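Long-range contacts in CRISPR-associated protein, Cse2 family (Meiothermus ruber, PDB 3WA8), which probably binds a G-rich crRNA sequence and helps stabilise the R-loop as the small subunit (CasB) of the type I-E CRISPR Cascade complex: residues A114-A119 with Q150-Q155; G110-Q115 with D156-Y161. One frame throughout, in Å; residues are numbered along the deposited sequence.

Contact 1. Residues A114-A119 with Q150-Q155; sequences AQLYLA and QLIESQ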
loop_
_atom_site.group_PDB
_atom_site.type_symbol
_atom_site.label_atom_id
_atom_site.label_comp_id
_atom_site.label_asym_id
_atom_site.label_seq_id
_atom_site.Cartn_x
_atom_site.Cartn_y
_atom_site.Cartn_z
ATOM N N ALA A 114 -4.409 -3.240 -11.397
ATOM C CA ALA A 114 -5.085 -3.413 -12.669
ATOM C C ALA A 114 -4.571 -2.388 -13.657
ATOM O O ALA A 114 -4.360 -2.696 -14.832
ATOM C CB ALA A 114 -6.557 -3.279 -12.508
ATOM N N GLN A 115 -4.353 -1.167 -13.179
ATOM C CA GLN A 115 -3.875 -0.089 -14.033
ATOM C C GLN A 115 -2.515 -0.465 -14.610
ATOM O O GLN A 115 -2.234 -0.209 -15.790
ATOM C CB GLN A 115 -3.796 1.223 -13.251
ATOM C CG GLN A 115 -5.112 1.932 -13.135
ATOM C CD GLN A 115 -5.042 3.160 -12.271
ATOM O OE1 GLN A 115 -4.543 3.118 -11.155
ATOM N NE2 GLN A 115 -5.581 4.255 -12.767
ATOM N N LEU A 116 -1.684 -1.082 -13.766
ATOM C CA LEU A 116 -0.375 -1.549 -14.166
ATOM C C LEU A 116 -0.534 -2.670 -15.199
ATOM O O LEU A 116 0.090 -2.643 -16.277
ATOM C CB LEU A 116 0.376 -2.023 -12.942
ATOM C CG LEU A 116 1.578 -2.897 -13.200
ATOM C CD1 LEU A 116 2.703 -2.074 -13.808
ATOM C CD2 LEU A 116 1.997 -3.534 -11.922
ATOM N N TYR A 117 -1.399 -3.628 -14.884
ATOM C CA TYR A 117 -1.721 -4.714 -15.787
ATOM C C TYR A 117 -2.068 -4.207 -17.179
ATOM O O TYR A 117 -1.513 -4.683 -18.168
ATOM C CB TYR A 117 -2.877 -5.482 -15.191
ATOM C CG TYR A 117 -3.460 -6.575 -16.032
ATOM C CD1 TYR A 117 -2.728 -7.710 -16.336
ATOM C CD2 TYR A 117 -4.765 -6.498 -16.476
ATOM C CE1 TYR A 117 -3.271 -8.727 -17.083
ATOM C CE2 TYR A 117 -5.320 -7.508 -17.235
ATOM C CZ TYR A 117 -4.570 -8.626 -17.533
ATOM O OH TYR A 117 -5.113 -9.642 -18.280
ATOM N N LEU A 118 -2.967 -3.228 -17.258
ATOM C CA LEU A 118 -3.429 -2.706 -18.551
ATOM C C LEU A 118 -2.347 -1.909 -19.263
ATOM O O LEU A 118 -2.265 -1.922 -20.488
ATOM C CB LEU A 118 -4.682 -1.848 -18.383
ATOM C CG LEU A 118 -5.977 -2.531 -17.926
ATOM C CD1 LEU A 118 -6.822 -1.569 -17.123
ATOM C CD2 LEU A 118 -6.790 -3.113 -19.075
ATOM N N ALA A 119 -1.518 -1.217 -18.492
ATOM C CA ALA A 119 -0.380 -0.480 -19.038
ATOM C C ALA A 119 0.627 -1.412 -19.726
ATOM O O ALA A 119 1.313 -1.000 -20.654
ATOM C CB ALA A 119 0.306 0.345 -17.941
ATOM N N GLN A 150 6.982 -1.794 -6.263
ATOM C CA GLN A 150 8.065 -1.539 -7.180
ATOM C C GLN A 150 7.618 -1.586 -8.649
ATOM O O GLN A 150 7.943 -0.686 -9.428
ATOM C CB GLN A 150 9.150 -2.565 -6.954
ATOM C CG GLN A 150 10.249 -2.102 -6.077
ATOM C CD GLN A 150 11.540 -2.262 -6.817
ATOM O OE1 GLN A 150 11.537 -2.691 -7.980
ATOM N NE2 GLN A 150 12.657 -1.926 -6.170
ATOM N N LEU A 151 6.880 -2.631 -9.037
ATOM C CA LEU A 151 6.417 -2.695 -10.407
ATOM C C LEU A 151 5.497 -1.535 -10.702
ATOM O O LEU A 151 5.720 -0.815 -11.673
ATOM C CB LEU A 151 5.760 -4.028 -10.736
ATOM C CG LEU A 151 6.738 -5.144 -11.093
ATOM C CD1 LEU A 151 5.987 -6.427 -11.317
ATOM C CD2 LEU A 151 7.536 -4.793 -12.308
ATOM N N ILE A 152 4.496 -1.340 -9.857
ATOM C CA ILE A 152 3.593 -0.216 -9.993
ATOM C C ILE A 152 4.315 1.130 -10.195
ATOM O O ILE A 152 3.909 1.929 -11.051
ATOM C CB ILE A 152 2.685 -0.113 -8.779
ATOM C CG1 ILE A 152 1.759 -1.316 -8.730
ATOM C CG2 ILE A 152 1.860 1.150 -8.826
ATOM C CD1 ILE A 152 1.215 -1.595 -7.373
ATOM N N GLU A 153 5.385 1.363 -9.426
ATOM C CA GLU A 153 6.128 2.638 -9.436
ATOM C C GLU A 153 6.927 2.836 -10.726
ATOM O O GLU A 153 7.269 3.951 -11.080
ATOM C CB GLU A 153 7.053 2.736 -8.216
ATOM C CG GLU A 153 6.330 2.824 -6.855
ATOM C CD GLU A 153 6.231 4.237 -6.291
ATOM O OE1 GLU A 153 6.902 5.151 -6.805
ATOM O OE2 GLU A 153 5.503 4.440 -5.300
ATOM N N SER A 154 7.212 1.750 -11.431
ATOM C CA SER A 154 7.767 1.834 -12.770
ATOM C C SER A 154 6.858 2.538 -13.742
ATOM O O SER A 154 7.353 3.183 -14.657
ATOM C CB SER A 154 8.058 0.449 -13.336
ATOM O OG SER A 154 9.184 -0.111 -12.703
ATOM N N GLN A 155 5.542 2.377 -13.610
ATOM C CA GLN A 155 4.647 3.190 -14.443
ATOM C C GLN A 155 4.535 4.523 -13.766
ATOM O O GLN A 155 4.358 4.617 -12.559
ATOM C CB GLN A 155 3.265 2.588 -14.632
ATOM C CG GLN A 155 3.269 1.230 -15.246
ATOM C CD GLN A 155 3.904 1.198 -16.589
ATOM O OE1 GLN A 155 4.854 0.451 -16.815
ATOM N NE2 GLN A 155 3.385 1.999 -17.503
#
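The carboxamide of Gln155 is the flat group here, and one of its faces is turned to the CB methyl of Ala119. The methyl sits nearer the nitrogen end, with Ala119 CB 3.5 Å from Gln155 NE2, and the pairing is a plain van der Waals one. A bend in the glutamine chain (chi2 -59°) turns the amide so that it lies over that methyl instead of running straight on from CG. The aliphatic part of the same side chain meets Leu116, which crosses it at about a right angle, Leu116 CD1 being 3.6 Å from Gln155 CG. Leu116 makes the largest contribution. With CG anti to the backbone N (chi1 163°), its methyls are carried toward the other helix, CD1 turning to Gln155 and CD2 to Ile152, and both also border Leu151. Leu116 CD2 lies 3.9 Å from Ile152 CG1, again crosswise, and 4.0 Å from Leu151 CB. Truncating Leu116 to an alanine removes both methyls and would probably open a gap beside Ile152 and Gln155, leaving Ile152 CG1 and Gln155 CG without their apolar mate. The backbones come near one another, 5.9 Å between Leu116 CA and Ile152 CA. Beyond the pair, Leu116 also touches Ile126 and Leu151 touches Arg129, both of helix 124-135, while Glu153 hydrogen-bonds to Val76 N and Thr75 OG1. This is mainly apolar packing of the last turns of helix 109-119 against the end of helix 141-154 and Gln155, the first residue beyond it, in the all-helical fold of the Cse2 family.

Contact 2. Residues G110-Q115 with D156-Y161; sequences GHAIAQ and DDIRIY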
loop_
_atom_site.group_PDB
_atom_site.type_symbol
_atom_site.label_atom_id
_atom_site.label_comp_id
_atom_site.label_asym_id
_atom_site.label_seq_id
_atom_site.Cartn_x
_atom_site.Cartn_y
_atom_site.Cartn_z
ATOM N N GLY A 110 -5.763 -3.117 -5.485
ATOM C CA GLY A 110 -6.292 -3.866 -6.606
ATOM C C GLY A 110 -6.439 -2.939 -7.802
ATOM O O GLY A 110 -5.973 -3.244 -8.916
ATOM N N HIS A 111 -7.054 -1.779 -7.587
ATOM C CA HIS A 111 -7.202 -0.858 -8.711
ATOM C C HIS A 111 -5.832 -0.431 -9.274
ATOM O O HIS A 111 -5.658 -0.386 -10.503
ATOM C CB HIS A 111 -8.094 0.331 -8.372
ATOM C CG HIS A 111 -8.105 1.396 -9.425
ATOM N ND1 HIS A 111 -8.951 1.364 -10.511
ATOM C CD2 HIS A 111 -7.380 2.534 -9.550
ATOM C CE1 HIS A 111 -8.751 2.434 -11.256
ATOM N NE2 HIS A 111 -7.794 3.155 -10.699
ATOM N N ALA A 112 -4.866 -0.144 -8.394
ATOM C CA ALA A 112 -3.548 0.301 -8.863
ATOM C C ALA A 112 -2.935 -0.806 -9.728
ATOM O O ALA A 112 -2.416 -0.531 -10.824
ATOM C CB ALA A 112 -2.638 0.683 -7.713
ATOM N N ILE A 113 -3.067 -2.055 -9.263
ATOM C CA ILE A 113 -2.455 -3.180 -9.940
ATOM C C ILE A 113 -3.092 -3.411 -11.317
ATOM O O ILE A 113 -2.385 -3.720 -12.303
ATOM C CB ILE A 113 -2.455 -4.445 -9.062
ATOM C CG1 ILE A 113 -1.440 -4.293 -7.939
ATOM C CG2 ILE A 113 -2.074 -5.707 -9.867
ATOM C CD1 ILE A 113 -1.770 -5.107 -6.724
ATOM N N ALA A 114 -4.409 -3.240 -11.397
ATOM C CA ALA A 114 -5.085 -3.413 -12.669
ATOM C C ALA A 114 -4.571 -2.388 -13.657
ATOM O O ALA A 114 -4.360 -2.696 -14.832
ATOM C CB ALA A 114 -6.557 -3.279 -12.508
ATOM N N GLN A 115 -4.353 -1.167 -13.179
ATOM C CA GLN A 115 -3.875 -0.089 -14.033
ATOM C C GLN A 115 -2.515 -0.465 -14.610
ATOM O O GLN A 115 -2.234 -0.209 -15.790
ATOM C CB GLN A 115 -3.796 1.223 -13.251
ATOM C CG GLN A 115 -5.112 1.932 -13.135
ATOM C CD GLN A 115 -5.042 3.160 -12.271
ATOM O OE1 GLN A 115 -4.543 3.118 -11.155
ATOM N NE2 GLN A 115 -5.581 4.255 -12.767
ATOM N N ASP A 156 4.653 5.573 -14.545
ATOM C CA ASP A 156 4.826 6.865 -13.930
ATOM C C ASP A 156 3.510 7.373 -13.320
ATOM O O ASP A 156 3.512 8.009 -12.258
ATOM C CB ASP A 156 5.369 7.844 -14.967
ATOM C CG ASP A 156 5.846 9.101 -14.347
ATOM O OD1 ASP A 156 5.923 9.148 -13.098
ATOM O OD2 ASP A 156 6.151 10.039 -15.110
ATOM N N ASP A 157 2.407 7.028 -13.988
ATOM C CA ASP A 157 1.156 7.742 -13.866
ATOM C C ASP A 157 0.186 7.088 -12.909
ATOM O O ASP A 157 -0.949 7.526 -12.819
ATOM C CB ASP A 157 0.501 7.837 -15.246
ATOM C CG ASP A 157 1.458 8.364 -16.315
ATOM O OD1 ASP A 157 2.694 8.204 -16.146
ATOM O OD2 ASP A 157 0.993 8.950 -17.329
ATOM N N ILE A 158 0.601 6.043 -12.204
ATOM C CA ILE A 158 -0.329 5.321 -11.348
ATOM C C ILE A 158 -0.212 5.712 -9.884
ATOM O O ILE A 158 0.853 5.593 -9.279
ATOM C CB ILE A 158 -0.115 3.820 -11.459
ATOM C CG1 ILE A 158 -0.461 3.372 -12.874
ATOM C CG2 ILE A 158 -0.956 3.071 -10.415
ATOM C CD1 ILE A 158 -0.117 1.957 -13.160
ATOM N N ARG A 159 -1.318 6.177 -9.320
ATOM C CA ARG A 159 -1.352 6.614 -7.935
ATOM C C ARG A 159 -1.552 5.433 -7.009
ATOM O O ARG A 159 -2.388 4.613 -7.291
ATOM C CB ARG A 159 -2.495 7.616 -7.745
ATOM C CG ARG A 159 -2.839 7.891 -6.297
ATOM C CD ARG A 159 -3.437 9.269 -6.075
ATOM N NE ARG A 159 -3.739 9.471 -4.660
ATOM C CZ ARG A 159 -4.610 10.363 -4.196
ATOM N NH1 ARG A 159 -5.272 11.179 -5.012
ATOM N NH2 ARG A 159 -4.817 10.443 -2.898
ATOM N N ILE A 160 -0.799 5.356 -5.911
ATOM C CA ILE A 160 -1.059 4.364 -4.854
ATOM C C ILE A 160 -1.605 5.083 -3.642
ATOM O O ILE A 160 -0.897 5.919 -3.069
ATOM C CB ILE A 160 0.223 3.640 -4.385
ATOM C CG1 ILE A 160 0.665 2.602 -5.415
ATOM C CG2 ILE A 160 0.000 2.954 -3.050
ATOM C CD1 ILE A 160 2.101 2.187 -5.260
ATOM N N TYR A 161 -2.836 4.781 -3.232
ATOM C CA TYR A 161 -3.372 5.438 -2.050
ATOM C C TYR A 161 -2.806 4.810 -0.770
ATOM O O TYR A 161 -3.291 3.780 -0.285
ATOM C CB TYR A 161 -4.892 5.472 -2.064
ATOM C CG TYR A 161 -5.470 6.067 -3.319
ATOM C CD1 TYR A 161 -6.020 7.349 -3.329
ATOM C CD2 TYR A 161 -5.499 5.349 -4.506
ATOM C CE1 TYR A 161 -6.591 7.910 -4.512
ATOM C CE2 TYR A 161 -6.057 5.897 -5.692
ATOM C CZ TYR A 161 -6.589 7.169 -5.677
ATOM O OH TYR A 161 -7.130 7.667 -6.822
#
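Ala112 and Gln115 of helix 109-119 meet Ile158 in a buried, mostly apolar helix-to-loop contact, where the connection between helices 141-154 and 162-170 runs past the helix. Ile158 does most of the work. Its CG2 methyl is 4.0 Å from Ala112 CB and 3.7 Å from Gln115 OE1. The other branch, with CG1 anti to the carbonyl carbon (chi1 -65°), brings Ile158 CD1 to 3.8 Å from Gln115 CB. The straight outer part of the glutamine and the isoleucine run antiparallel, side by side. Ala112 CB also faces the loop backbone, 4.0 Å from Arg159 O, with Ile160 CG1 a looser neighbour at 4.5 Å. The arginine side chain heads off from the helix and packs on Tyr161: Tyr161 CE1 lies over one face of its guanidinium, and Arg159 CG sits over the centre of the tyrosine ring, 3.8 Å above its plane. On the far side of the helix Ile113 touches Phe187 of helix 178-197. The extended Ile158-Tyr161 stretch of the loop thus runs alongside helix 109-119, nearly antiparallel to it, with Tyr161 at the N-cap position of helix 162-170, in the helical Cse2 fold.

Contacts 1 and 2 have centres about 6 Å apart and use consecutive turns of helix 109-119; their segments overlap at Ala114 and Gln115. The chain reaches them in turn on the other side, first the end of helix 141-154, then the loop that follows it. Their closest link is Leu116 N to Ile158 CD1, 3.5 Å. They also meet through Ile152, whose CG2 lies 3.8 Å from Ile158 CG2 and 3.7 Å from Ile160 CD1, and whose CD1 lies 3.8 Å from Ile113 CG1. Contact 2 is the more buried and nearer the chain's centre. A bound mercury ion lies about 4 Å from the side chain of Arg159, whereas that of Ile152 is about 13 Å from one.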